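Local atomic coordinates of putative citrate lyase, alfa subunit (Streptococcus mutans, PDB entry 2HJ0), a protein that is a putative member of the citrate lyase alpha subunit (CitF) family, an alpha/beta protein whose two largely parallel sheets are flanked by helices. Residues 252-257 against 287-292; 261-266 against 407-412; 268-273 against 298-303; 304-309 against 361-366. All blocks are in the same frame, centred on the assembly; numbering follows the deposited sequence.

Contact 1: 252-257 against 287-292; sequences KELLIA and VTRFMR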
loop_
_atom_site.group_PDB
_atom_site.type_symbol
_atom_site.label_atom_id
_atom_site.label_comp_id
_atom_site.label_asym_id
_atom_site.label_seq_id
_atom_site.Cartn_x
_atom_site.Cartn_y
_atom_site.Cartn_z
ATOM N N LYS A 252 -23.030 23.606 -29.826
ATOM C CA LYS A 252 -22.746 22.371 -30.535
ATOM C C LYS A 252 -22.272 21.319 -29.533
ATOM O O LYS A 252 -22.752 20.184 -29.529
ATOM C CB LYS A 252 -21.698 22.614 -31.623
ATOM C CG LYS A 252 -21.261 21.376 -32.392
ATOM C CD LYS A 252 -20.287 21.734 -33.507
ATOM C CE LYS A 252 -20.999 21.899 -34.841
ATOM N NZ LYS A 252 -22.138 22.869 -34.820
ATOM N N GLU A 253 -21.342 21.697 -28.664
ATOM C CA GLU A 253 -20.847 20.757 -27.675
ATOM C C GLU A 253 -21.959 20.305 -26.732
ATOM O O GLU A 253 -22.093 19.109 -26.455
ATOM C CB GLU A 253 -19.685 21.376 -26.895
ATOM C CG GLU A 253 -18.374 21.350 -27.671
ATOM C CD GLU A 253 -17.260 22.132 -26.993
ATOM O OE1 GLU A 253 -16.096 22.044 -27.455
ATOM O OE2 GLU A 253 -17.556 22.841 -26.004
ATOM N N LEU A 254 -22.766 21.252 -26.255
ATOM C CA LEU A 254 -23.872 20.926 -25.349
ATOM C C LEU A 254 -24.860 19.928 -25.963
ATOM O O LEU A 254 -25.457 19.109 -25.258
ATOM C CB LEU A 254 -24.626 22.193 -24.927
ATOM C CG LEU A 254 -23.993 23.029 -23.827
ATOM C CD1 LEU A 254 -24.803 24.279 -23.606
ATOM C CD2 LEU A 254 -23.917 22.198 -22.564
ATOM N N LEU A 255 -25.038 20.002 -27.275
ATOM C CA LEU A 255 -25.936 19.088 -27.952
ATOM C C LEU A 255 -25.297 17.711 -27.929
ATOM O O LEU A 255 -25.957 16.707 -27.664
ATOM C CB LEU A 255 -26.140 19.523 -29.399
ATOM C CG LEU A 255 -27.175 18.758 -30.225
ATOM C CD1 LEU A 255 -28.548 19.276 -29.889
ATOM C CD2 LEU A 255 -26.900 18.957 -31.702
ATOM N N ILE A 256 -23.999 17.672 -28.208
ATOM C CA ILE A 256 -23.276 16.414 -28.216
ATOM C C ILE A 256 -23.348 15.816 -26.820
ATOM O O ILE A 256 -23.627 14.626 -26.661
ATOM C CB ILE A 256 -21.793 16.609 -28.657
ATOM C CG1 ILE A 256 -21.753 17.109 -30.106
ATOM C CG2 ILE A 256 -21.032 15.293 -28.557
ATOM C CD1 ILE A 256 -20.390 17.422 -30.628
ATOM N N ALA A 257 -23.117 16.641 -25.806
ATOM C CA ALA A 257 -23.185 16.171 -24.430
ATOM C C ALA A 257 -24.556 15.587 -24.153
ATOM O O ALA A 257 -24.664 14.482 -23.629
ATOM C CB ALA A 257 -22.916 17.318 -23.469
ATOM N N VAL A 287 -21.563 16.303 -20.284
ATOM C CA VAL A 287 -22.521 15.216 -20.257
ATOM C C VAL A 287 -23.052 14.983 -18.842
ATOM O O VAL A 287 -24.198 14.577 -18.679
ATOM C CB VAL A 287 -21.884 13.918 -20.815
ATOM C CG1 VAL A 287 -20.790 13.437 -19.880
ATOM C CG2 VAL A 287 -22.936 12.853 -21.002
ATOM N N THR A 288 -22.238 15.254 -17.823
ATOM C CA THR A 288 -22.678 15.041 -16.443
ATOM C C THR A 288 -23.859 15.936 -16.041
ATOM O O THR A 288 -24.670 15.556 -15.198
ATOM C CB THR A 288 -21.538 15.261 -15.408
ATOM O OG1 THR A 288 -21.203 16.647 -15.349
ATOM C CG2 THR A 288 -20.322 14.480 -15.774
ATOM N N ARG A 289 -23.954 17.121 -16.635
ATOM C CA ARG A 289 -25.051 18.033 -16.325
ATOM C C ARG A 289 -26.382 17.400 -16.687
ATOM O O ARG A 289 -27.282 17.306 -15.848
ATOM C CB ARG A 289 -24.908 19.354 -17.092
ATOM C CG ARG A 289 -26.161 20.212 -17.068
ATOM C CD ARG A 289 -26.124 21.329 -18.097
ATOM N NE ARG A 289 -25.200 22.402 -17.742
ATOM C CZ ARG A 289 -24.865 23.388 -18.569
ATOM N NH1 ARG A 289 -25.379 23.419 -19.791
ATOM N NH2 ARG A 289 -24.021 24.339 -18.178
ATOM N N PHE A 290 -26.506 16.962 -17.936
ATOM C CA PHE A 290 -27.745 16.344 -18.406
ATOM C C PHE A 290 -27.995 15.029 -17.697
ATOM O O PHE A 290 -29.135 14.673 -17.408
ATOM C CB PHE A 290 -27.690 16.123 -19.922
ATOM C CG PHE A 290 -27.425 17.377 -20.693
ATOM C CD1 PHE A 290 -26.131 17.865 -20.818
ATOM C CD2 PHE A 290 -28.475 18.113 -21.231
ATOM C CE1 PHE A 290 -25.887 19.070 -21.462
ATOM C CE2 PHE A 290 -28.245 19.322 -21.877
ATOM C CZ PHE A 290 -26.948 19.803 -21.992
HETATM N N MSE A 291 -26.916 14.319 -17.408
HETATM C CA MSE A 291 -27.011 13.040 -16.732
HETATM C C MSE A 291 -27.632 13.232 -15.342
HETATM O O MSE A 291 -28.569 12.518 -14.968
HETATM C CB MSE A 291 -25.619 12.424 -16.613
HETATM C CG MSE A 291 -25.570 10.932 -16.869
HETATM SE SE MSE A 291 -23.825 10.228 -16.473
HETATM C CE MSE A 291 -22.821 11.151 -17.852
ATOM N N ARG A 292 -27.099 14.203 -14.595
ATOM C CA ARG A 292 -27.581 14.531 -13.252
ATOM C C ARG A 292 -29.096 14.778 -13.278
ATOM O O ARG A 292 -29.843 14.197 -12.491
ATOM C CB ARG A 292 -26.862 15.784 -12.710
ATOM C CG ARG A 292 -27.184 16.112 -11.248
ATOM C CD ARG A 292 -26.418 17.324 -10.734
ATOM N NE ARG A 292 -27.109 18.570 -11.041
ATOM C CZ ARG A 292 -27.996 19.159 -10.244
ATOM N NH1 ARG A 292 -28.301 18.623 -9.069
ATOM N NH2 ARG A 292 -28.604 20.274 -10.637
#

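Contact 2: 261-266 against 407-412; sequences AKVITS and AKMSLV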
loop_
_atom_site.group_PDB
_atom_site.type_symbol
_atom_site.label_atom_id
_atom_site.label_comp_id
_atom_site.label_asym_id
_atom_site.label_seq_id
_atom_site.Cartn_x
_atom_site.Cartn_y
_atom_site.Cartn_z
ATOM N N ALA A 261 -25.630 11.812 -22.970
ATOM C CA ALA A 261 -26.357 11.460 -21.754
ATOM C C ALA A 261 -27.593 10.607 -22.047
ATOM O O ALA A 261 -27.917 9.702 -21.273
ATOM C CB ALA A 261 -26.755 12.712 -21.002
ATOM N N LYS A 262 -28.276 10.886 -23.162
ATOM C CA LYS A 262 -29.468 10.119 -23.526
ATOM C C LYS A 262 -29.080 8.687 -23.844
ATOM O O LYS A 262 -29.843 7.758 -23.583
ATOM C CB LYS A 262 -30.189 10.734 -24.728
ATOM C CG LYS A 262 -31.005 11.981 -24.416
ATOM C CD LYS A 262 -31.523 12.662 -25.706
ATOM C CE LYS A 262 -32.212 14.015 -25.443
ATOM N NZ LYS A 262 -32.534 14.720 -26.722
ATOM N N VAL A 263 -27.889 8.504 -24.398
ATOM C CA VAL A 263 -27.447 7.159 -24.710
ATOM C C VAL A 263 -27.206 6.399 -23.399
ATOM O O VAL A 263 -27.625 5.252 -23.261
ATOM C CB VAL A 263 -26.172 7.176 -25.571
ATOM C CG1 VAL A 263 -25.704 5.761 -25.836
ATOM C CG2 VAL A 263 -26.446 7.889 -26.877
ATOM N N ILE A 264 -26.562 7.055 -22.436
ATOM C CA ILE A 264 -26.272 6.459 -21.134
ATOM C C ILE A 264 -27.551 6.179 -20.348
ATOM O O ILE A 264 -27.778 5.060 -19.881
ATOM C CB ILE A 264 -25.365 7.402 -20.272
ATOM C CG1 ILE A 264 -24.006 7.590 -20.954
ATOM C CG2 ILE A 264 -25.138 6.828 -18.879
ATOM C CD1 ILE A 264 -23.212 8.735 -20.391
ATOM N N THR A 265 -28.388 7.197 -20.190
ATOM C CA THR A 265 -29.635 7.024 -19.454
ATOM C C THR A 265 -30.642 6.115 -20.155
ATOM O O THR A 265 -31.666 5.792 -19.583
ATOM C CB THR A 265 -30.304 8.360 -19.188
ATOM O OG1 THR A 265 -30.536 9.029 -20.431
ATOM C CG2 THR A 265 -29.414 9.215 -18.310
ATOM N N SER A 266 -30.369 5.702 -21.387
ATOM C CA SER A 266 -31.292 4.806 -22.063
ATOM C C SER A 266 -30.622 3.458 -22.238
ATOM O O SER A 266 -31.197 2.543 -22.813
ATOM C CB SER A 266 -31.683 5.328 -23.446
ATOM O OG SER A 266 -32.361 6.569 -23.379
ATOM N N ALA A 407 -14.768 -0.780 -19.696
ATOM C CA ALA A 407 -16.159 -0.333 -19.617
ATOM C C ALA A 407 -17.142 -1.242 -20.363
ATOM O O ALA A 407 -16.821 -1.796 -21.409
ATOM C CB ALA A 407 -16.264 1.090 -20.140
ATOM N N LYS A 408 -18.333 -1.398 -19.795
ATOM C CA LYS A 408 -19.367 -2.223 -20.387
ATOM C C LYS A 408 -19.776 -1.549 -21.669
ATOM O O LYS A 408 -20.101 -2.199 -22.650
ATOM C CB LYS A 408 -20.604 -2.283 -19.497
ATOM C CG LYS A 408 -20.413 -2.833 -18.100
ATOM C CD LYS A 408 -20.166 -4.314 -18.099
ATOM C CE LYS A 408 -20.387 -4.865 -16.700
ATOM N NZ LYS A 408 -19.528 -4.185 -15.683
HETATM N N MSE A 409 -19.801 -0.225 -21.649
HETATM C CA MSE A 409 -20.183 0.526 -22.836
HETATM C C MSE A 409 -19.352 1.789 -22.984
HETATM O O MSE A 409 -19.438 2.713 -22.171
HETATM C CB MSE A 409 -21.665 0.876 -22.782
HETATM C CG MSE A 409 -22.139 1.701 -23.957
HETATM SE SE MSE A 409 -24.038 2.044 -23.802
HETATM C CE MSE A 409 -23.990 3.429 -22.476
ATOM N N SER A 410 -18.549 1.811 -24.042
ATOM C CA SER A 410 -17.676 2.934 -24.333
ATOM C C SER A 410 -18.285 3.951 -25.280
ATOM O O SER A 410 -18.716 3.608 -26.381
ATOM C CB SER A 410 -16.363 2.428 -24.927
ATOM O OG SER A 410 -15.532 1.898 -23.916
ATOM N N LEU A 411 -18.316 5.209 -24.847
ATOM C CA LEU A 411 -18.841 6.278 -25.683
ATOM C C LEU A 411 -17.709 7.186 -26.109
ATOM O O LEU A 411 -16.909 7.620 -25.285
ATOM C CB LEU A 411 -19.875 7.114 -24.936
ATOM C CG LEU A 411 -21.329 6.811 -25.264
ATOM C CD1 LEU A 411 -21.638 5.386 -24.816
ATOM C CD2 LEU A 411 -22.239 7.809 -24.565
ATOM N N VAL A 412 -17.625 7.455 -27.403
ATOM C CA VAL A 412 -16.608 8.360 -27.917
ATOM C C VAL A 412 -17.377 9.510 -28.571
ATOM O O VAL A 412 -17.924 9.378 -29.673
ATOM C CB VAL A 412 -15.676 7.667 -28.964
ATOM C CG1 VAL A 412 -14.759 8.689 -29.610
ATOM C CG2 VAL A 412 -14.842 6.586 -28.286
#

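Contact 3: 268-273 against 298-303; sequences PYYKEG and DDIKAN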
loop_
_atom_site.group_PDB
_atom_site.type_symbol
_atom_site.label_atom_id
_atom_site.label_comp_id
_atom_site.label_asym_id
_atom_site.label_seq_id
_atom_site.Cartn_x
_atom_site.Cartn_y
_atom_site.Cartn_z
ATOM N N PRO A 268 -28.861 -0.238 -21.130
ATOM C CA PRO A 268 -29.265 -1.292 -20.193
ATOM C C PRO A 268 -28.373 -1.314 -18.952
ATOM O O PRO A 268 -28.367 -2.287 -18.215
ATOM C CB PRO A 268 -29.095 -2.557 -21.020
ATOM C CG PRO A 268 -27.868 -2.228 -21.801
ATOM C CD PRO A 268 -28.154 -0.820 -22.286
ATOM N N TYR A 269 -27.630 -0.239 -18.724
ATOM C CA TYR A 269 -26.728 -0.172 -17.581
ATOM C C TYR A 269 -27.180 0.932 -16.633
ATOM O O TYR A 269 -26.719 1.029 -15.488
ATOM C CB TYR A 269 -25.308 0.104 -18.063
ATOM C CG TYR A 269 -24.814 -0.872 -19.107
ATOM C CD1 TYR A 269 -24.379 -2.149 -18.749
ATOM C CD2 TYR A 269 -24.777 -0.516 -20.461
ATOM C CE1 TYR A 269 -23.909 -3.052 -19.717
ATOM C CE2 TYR A 269 -24.313 -1.408 -21.439
ATOM C CZ TYR A 269 -23.877 -2.675 -21.059
ATOM O OH TYR A 269 -23.398 -3.553 -22.009
ATOM N N TYR A 270 -28.083 1.772 -17.121
ATOM C CA TYR A 270 -28.606 2.866 -16.320
ATOM C C TYR A 270 -29.680 2.363 -15.366
ATOM O O TYR A 270 -30.819 2.095 -15.759
ATOM C CB TYR A 270 -29.182 3.957 -17.222
ATOM C CG TYR A 270 -29.816 5.082 -16.455
ATOM C CD1 TYR A 270 -31.192 5.231 -16.407
ATOM C CD2 TYR A 270 -29.029 5.979 -15.745
ATOM C CE1 TYR A 270 -31.771 6.250 -15.666
ATOM C CE2 TYR A 270 -29.586 6.999 -15.003
ATOM C CZ TYR A 270 -30.965 7.134 -14.962
ATOM O OH TYR A 270 -31.533 8.144 -14.212
ATOM N N LYS A 271 -29.289 2.229 -14.105
ATOM C CA LYS A 271 -30.167 1.765 -13.043
ATOM C C LYS A 271 -29.485 2.073 -11.717
ATOM O O LYS A 271 -28.338 2.528 -11.685
ATOM C CB LYS A 271 -30.434 0.258 -13.192
ATOM C CG LYS A 271 -29.183 -0.596 -13.392
ATOM C CD LYS A 271 -29.472 -2.092 -13.351
ATOM C CE LYS A 271 -28.158 -2.880 -13.412
ATOM N NZ LYS A 271 -28.201 -4.261 -12.830
ATOM N N GLU A 272 -30.187 1.845 -10.620
ATOM C CA GLU A 272 -29.617 2.121 -9.308
ATOM C C GLU A 272 -28.238 1.462 -9.133
ATOM O O GLU A 272 -28.052 0.313 -9.513
ATOM C CB GLU A 272 -30.578 1.616 -8.237
ATOM C CG GLU A 272 -30.159 1.936 -6.831
ATOM C CD GLU A 272 -30.078 3.424 -6.590
ATOM O OE1 GLU A 272 -30.788 4.180 -7.279
ATOM O OE2 GLU A 272 -29.316 3.836 -5.695
ATOM N N GLY A 273 -27.281 2.211 -8.583
ATOM C CA GLY A 273 -25.936 1.699 -8.345
ATOM C C GLY A 273 -25.031 1.442 -9.547
ATOM O O GLY A 273 -24.230 0.512 -9.535
ATOM N N ASP A 298 -35.518 10.599 -12.103
ATOM C CA ASP A 298 -35.679 9.243 -11.601
ATOM C C ASP A 298 -35.073 9.344 -10.208
ATOM O O ASP A 298 -34.589 10.403 -9.827
ATOM C CB ASP A 298 -34.879 8.250 -12.457
ATOM C CG ASP A 298 -35.203 8.359 -13.945
ATOM O OD1 ASP A 298 -36.395 8.279 -14.304
ATOM O OD2 ASP A 298 -34.267 8.527 -14.760
ATOM N N ASP A 299 -35.095 8.283 -9.423
ATOM C CA ASP A 299 -34.504 8.414 -8.104
ATOM C C ASP A 299 -33.274 7.534 -8.023
ATOM O O ASP A 299 -32.826 7.164 -6.935
ATOM C CB ASP A 299 -35.523 8.036 -7.031
ATOM C CG ASP A 299 -35.151 8.571 -5.662
ATOM O OD1 ASP A 299 -34.752 9.756 -5.584
ATOM O OD2 ASP A 299 -35.266 7.811 -4.670
ATOM N N ILE A 300 -32.728 7.219 -9.198
ATOM C CA ILE A 300 -31.551 6.365 -9.299
ATOM C C ILE A 300 -30.296 7.060 -8.784
ATOM O O ILE A 300 -30.119 8.272 -8.930
ATOM C CB ILE A 300 -31.302 5.872 -10.758
ATOM C CG1 ILE A 300 -30.811 7.018 -11.630
ATOM C CG2 ILE A 300 -32.566 5.255 -11.337
ATOM C CD1 ILE A 300 -29.316 7.169 -11.624
ATOM N N LYS A 301 -29.428 6.267 -8.168
ATOM C CA LYS A 301 -28.189 6.772 -7.616
ATOM C C LYS A 301 -27.023 5.895 -8.067
ATOM O O LYS A 301 -27.105 4.669 -8.036
ATOM C CB LYS A 301 -28.278 6.786 -6.092
ATOM C CG LYS A 301 -27.418 7.827 -5.429
ATOM C CD LYS A 301 -27.299 7.596 -3.924
ATOM C CE LYS A 301 -26.528 6.313 -3.612
ATOM N NZ LYS A 301 -26.101 6.217 -2.181
ATOM N N ALA A 302 -25.941 6.535 -8.494
ATOM C CA ALA A 302 -24.756 5.821 -8.955
ATOM C C ALA A 302 -23.897 5.413 -7.757
ATOM O O ALA A 302 -23.820 6.146 -6.775
ATOM C CB ALA A 302 -23.958 6.714 -9.892
ATOM N N ASN A 303 -23.253 4.249 -7.842
ATOM C CA ASN A 303 -22.390 3.770 -6.761
ATOM C C ASN A 303 -21.055 4.521 -6.683
ATOM O O ASN A 303 -20.575 4.817 -5.591
ATOM C CB ASN A 303 -22.118 2.269 -6.905
ATOM C CG ASN A 303 -21.448 1.914 -8.226
ATOM O OD1 ASN A 303 -21.064 0.765 -8.448
ATOM N ND2 ASN A 303 -21.307 2.901 -9.111
#

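Contact 4: 304-309 against 361-366; sequences FALGGI and GSVINQ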
loop_
_atom_site.group_PDB
_atom_site.type_symbol
_atom_site.label_atom_id
_atom_site.label_comp_id
_atom_site.label_asym_id
_atom_site.label_seq_id
_atom_site.Cartn_x
_atom_site.Cartn_y
_atom_site.Cartn_z
ATOM N N PHE A 304 -20.441 4.812 -7.825
ATOM C CA PHE A 304 -19.185 5.554 -7.814
ATOM C C PHE A 304 -18.805 6.151 -9.161
ATOM O O PHE A 304 -19.291 5.729 -10.207
ATOM C CB PHE A 304 -18.018 4.680 -7.311
ATOM C CG PHE A 304 -17.581 3.622 -8.292
ATOM C CD1 PHE A 304 -18.189 2.373 -8.305
ATOM C CD2 PHE A 304 -16.594 3.887 -9.232
ATOM C CE1 PHE A 304 -17.822 1.413 -9.236
ATOM C CE2 PHE A 304 -16.228 2.925 -10.168
ATOM C CZ PHE A 304 -16.841 1.692 -10.166
ATOM N N ALA A 305 -17.935 7.152 -9.100
ATOM C CA ALA A 305 -17.411 7.828 -10.270
ATOM C C ALA A 305 -15.884 7.605 -10.232
ATOM O O ALA A 305 -15.285 7.472 -9.153
ATOM C CB ALA A 305 -17.741 9.298 -10.202
ATOM N N LEU A 306 -15.254 7.574 -11.404
ATOM C CA LEU A 306 -13.820 7.328 -11.482
ATOM C C LEU A 306 -13.038 8.339 -12.299
ATOM O O LEU A 306 -13.559 9.362 -12.730
ATOM C CB LEU A 306 -13.595 5.940 -12.078
ATOM C CG LEU A 306 -12.176 5.396 -12.184
ATOM C CD1 LEU A 306 -11.575 5.293 -10.792
ATOM C CD2 LEU A 306 -12.199 4.030 -12.869
ATOM N N GLY A 307 -11.760 8.032 -12.482
ATOM C CA GLY A 307 -10.879 8.847 -13.302
ATOM C C GLY A 307 -10.224 10.069 -12.710
ATOM O O GLY A 307 -9.736 10.073 -11.576
ATOM N N GLY A 308 -10.152 11.080 -13.568
ATOM C CA GLY A 308 -9.609 12.359 -13.206
ATOM C C GLY A 308 -10.869 13.069 -12.784
ATOM O O GLY A 308 -11.780 13.290 -13.588
ATOM N N ILE A 309 -10.925 13.387 -11.501
ATOM C CA ILE A 309 -12.068 14.034 -10.911
ATOM C C ILE A 309 -12.068 15.520 -11.192
ATOM O O ILE A 309 -11.012 16.114 -11.350
ATOM C CB ILE A 309 -12.055 13.780 -9.412
ATOM C CG1 ILE A 309 -11.933 12.273 -9.169
ATOM C CG2 ILE A 309 -13.293 14.371 -8.761
ATOM C CD1 ILE A 309 -12.974 11.423 -9.901
ATOM N N GLY A 361 -7.107 -7.237 -10.348
ATOM C CA GLY A 361 -8.366 -6.528 -10.530
ATOM C C GLY A 361 -8.261 -5.016 -10.477
ATOM O O GLY A 361 -7.736 -4.460 -9.519
ATOM N N SER A 362 -8.789 -4.356 -11.499
ATOM C CA SER A 362 -8.741 -2.906 -11.588
ATOM C C SER A 362 -10.131 -2.302 -11.430
ATOM O O SER A 362 -11.119 -2.958 -11.733
ATOM C CB SER A 362 -8.193 -2.507 -12.944
ATOM O OG SER A 362 -9.171 -2.784 -13.936
ATOM N N VAL A 363 -10.212 -1.048 -10.990
ATOM C CA VAL A 363 -11.520 -0.430 -10.804
ATOM C C VAL A 363 -12.271 -0.238 -12.124
ATOM O O VAL A 363 -13.487 -0.437 -12.187
ATOM C CB VAL A 363 -11.425 0.929 -10.057
ATOM C CG1 VAL A 363 -10.797 0.728 -8.686
ATOM C CG2 VAL A 363 -10.602 1.914 -10.862
ATOM N N ILE A 364 -11.562 0.122 -13.185
ATOM C CA ILE A 364 -12.229 0.323 -14.466
ATOM C C ILE A 364 -12.925 -0.962 -14.929
ATOM O O ILE A 364 -13.738 -0.966 -15.863
ATOM C CB ILE A 364 -11.241 0.747 -15.550
ATOM C CG1 ILE A 364 -10.210 -0.373 -15.748
ATOM C CG2 ILE A 364 -10.615 2.073 -15.178
ATOM C CD1 ILE A 364 -9.363 -0.235 -16.999
ATOM N N ASN A 365 -12.581 -2.063 -14.276
ATOM C CA ASN A 365 -13.177 -3.348 -14.595
ATOM C C ASN A 365 -14.594 -3.402 -14.016
ATOM O O ASN A 365 -15.392 -4.283 -14.348
ATOM C CB ASN A 365 -12.326 -4.455 -14.002
ATOM C CG ASN A 365 -12.244 -5.657 -14.899
ATOM O OD1 ASN A 365 -11.309 -6.451 -14.790
ATOM N ND2 ASN A 365 -13.221 -5.807 -15.799
ATOM N N GLN A 366 -14.896 -2.442 -13.147
ATOM C CA GLN A 366 -16.204 -2.365 -12.541
ATOM C C GLN A 366 -16.938 -1.161 -13.087
ATOM O O GLN A 366 -17.984 -0.768 -12.583
ATOM C CB GLN A 366 -16.068 -2.262 -11.029
ATOM C CG GLN A 366 -15.286 -3.415 -10.430
ATOM C CD GLN A 366 -15.892 -4.760 -10.762
ATOM O OE1 GLN A 366 -15.187 -5.768 -10.829
ATOM N NE2 GLN A 366 -17.205 -4.785 -10.963
#

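Contact 1: 252-257 against 287-292
L254 and A257 pack on V287, R289 and F290 in a helix-helix contact. Helix 251-265 meets helix 282-297 here, and both belong to the part of the chain that builds the second large sheet. The axes of the two segments come within 9.3 Å and cross at -49°. A257 makes the close approach of the backbones: its CA is 4.3 Å from the CA of V287. A small side chain at this point lets the helices come together. The methyl of A257 lies 3.6 Å from the N of V287. V287 CG2 in turn lies 3.5 Å from the carbonyl O of A257.

The F290 ring fills the next part of the groove. Its CE1 is 4.0 Å from A257 CB. L254 meets the ring at its edge, with CD2 3.9 Å from CE1. The side chains of L254 and F290 cross at about a right angle. R289 has CG turned opposite its own backbone N (chi1 167°), and its chain bends at chi3. This brings NH1 to 3.4 Å from L254 CD2, while R289 CD covers one face of the neighbouring F290 ring, toward the rim. F290 also packs on E258 and A261 of the first helix.

The A257-V287 end is buried, while L254, R289 and F290 are partly exposed. The chemistry therefore implies apolar packing, with the arginine taking part through its contact with leucine methyls and no charge partner in the first segment.

Contact 2: 261-266 against 407-412
M409 begins the contact, at the start of strand 409-413. It is modelled as selenomethionine. Its side chain runs straight out from the strand, with CG opposite the backbone N (chi1 178°), and then turns at its last bond. The terminal CE thus comes to rest on the helix backbone. It lies 4.0 Å from the CA of I264 and 4.1 Å from the carbonyl O of V263.

S410 comes next and faces the other side of the strand. Its OG bonds to A404 O, and its backbone N bonds to OD2 of D439.

L411 faces the helix again, as the alternation of a strand requires. One branch does the touching. CD2 touches both helix side chains, 4.0 Å from I264 CG1 and 4.1 Å from V263 CB. The L411 and I264 side chains pass each other at a slant. M409 and L411 thus meet the same two residues, V263 and I264, from two points along the strand. I264 also packs on I369 of the next strand, and V263 on F460.

The helix segment runs nearly antiparallel to the strand, at 172°, with the axes 10.3 Å apart. L411 pairs through its backbone with C370 and L372 in parallel strand 369-372. A helix lying antiparallel over a parallel sheet, with aliphatic side chains between, is characteristic of Rossmann-like alpha/beta folds, consistent with the family's clan.

Contact 3: 268-273 against 298-303
Y270 OH donates a hydrogen bond to D298 OD2 over 2.8 Å. The carbonyl O of Q294, in the last turns of helix 282-297, is a second, weak partner that would have to share the same proton. D298 OD2 lies at the edge of the tyrosine ring, near its plane, and accepts through its anti lone pair. The ring and carboxylate planes stand 59° apart. The ring reaches this far because its CG is opposite the backbone N (chi1 177°). I300 crosses the ring at about a right angle, with CD1 3.4 Å from Y270 CE2.

The two segments sit where strands 275-277 and 302-305 begin. These strands are parallel neighbours in the large sheet, and helix 282-297 connects them as a beta-alpha-beta crossover. The loop before the first strand is therefore tied to the loop before the second.

K301 is gripped at both backbone polar atoms. Its N donates to E272 OE1 over 2.6 Å, meeting the carboxylate from above its plane. The carbonyl O of K301 accepts from G273 N, modelled at 2.5 Å, a length that is doubtful at this resolution, with the donor nearly in line with C=O. At the far end N303 CG lies 3.4 Å from the carbonyl O of G273, and N303 also packs on Y213 of the second subunit.

Contact 4: 304-309 against 361-366
The backbones of L306 and I364 come no closer than 7.8 Å between their CA atoms, so side chains bridge the gap between the end of strand 302-305 and the 3-10 turn 363-365. L306 does most of this. Its CG stands opposite the backbone N (chi1 -176°), which sends the two methyl branches toward the turn. CD2 touches two neighbouring residues there, at 3.3 Å from V363 CG2 and 3.4 Å from I364 CG2. The other branch, CD1, lies 3.5 Å from the same V363 methyl.

F304 reaches across two residues earlier. The far corner of its ring comes to the end of the turn, with CZ 3.6 Å from the carbonyl O of Q366 and 4.1 Å from Q366 CB. That carbonyl O accepts a hydrogen bond from S275 OG, so it has a hydrogen-bond partner beside the ring. The turn itself is held by Q366 N bonding to V363 O.

L306 and V363 both lie on L326 and I349. The second subunit is close as well: its P214 packs with F304, its Y213 with V363, and its Q222 bonds to the carbonyl O of G361. The contact between the two segments is aliphatic at L306 and mixed at F304, where a ring meets a carbonyl. It implies buried van der Waals packing, close to the subunit interface.

In the fold
Following the chain, helix 251-265 enters contact 1 and then contact 2, and the loop after it enters contact 3. Contact 1 closes first, when helix 282-297 returns to the earlier helix. Contact 3 closes next, at the start of strand 302-305. Contact 4 opens on the same strand and closes at 361-366. Contact 2 closes last, at strand 409-413. Contacts 3 and 4 are both nested in its loop. Contact 1 crosses contacts 2 and 3, and contact 4 follows both 1 and 3 in series. Contact 2 touches contacts 1 and 3. Together they tie two helices, the loops before strands 275-277 and 302-305, and the 363-365 turn to one sheet.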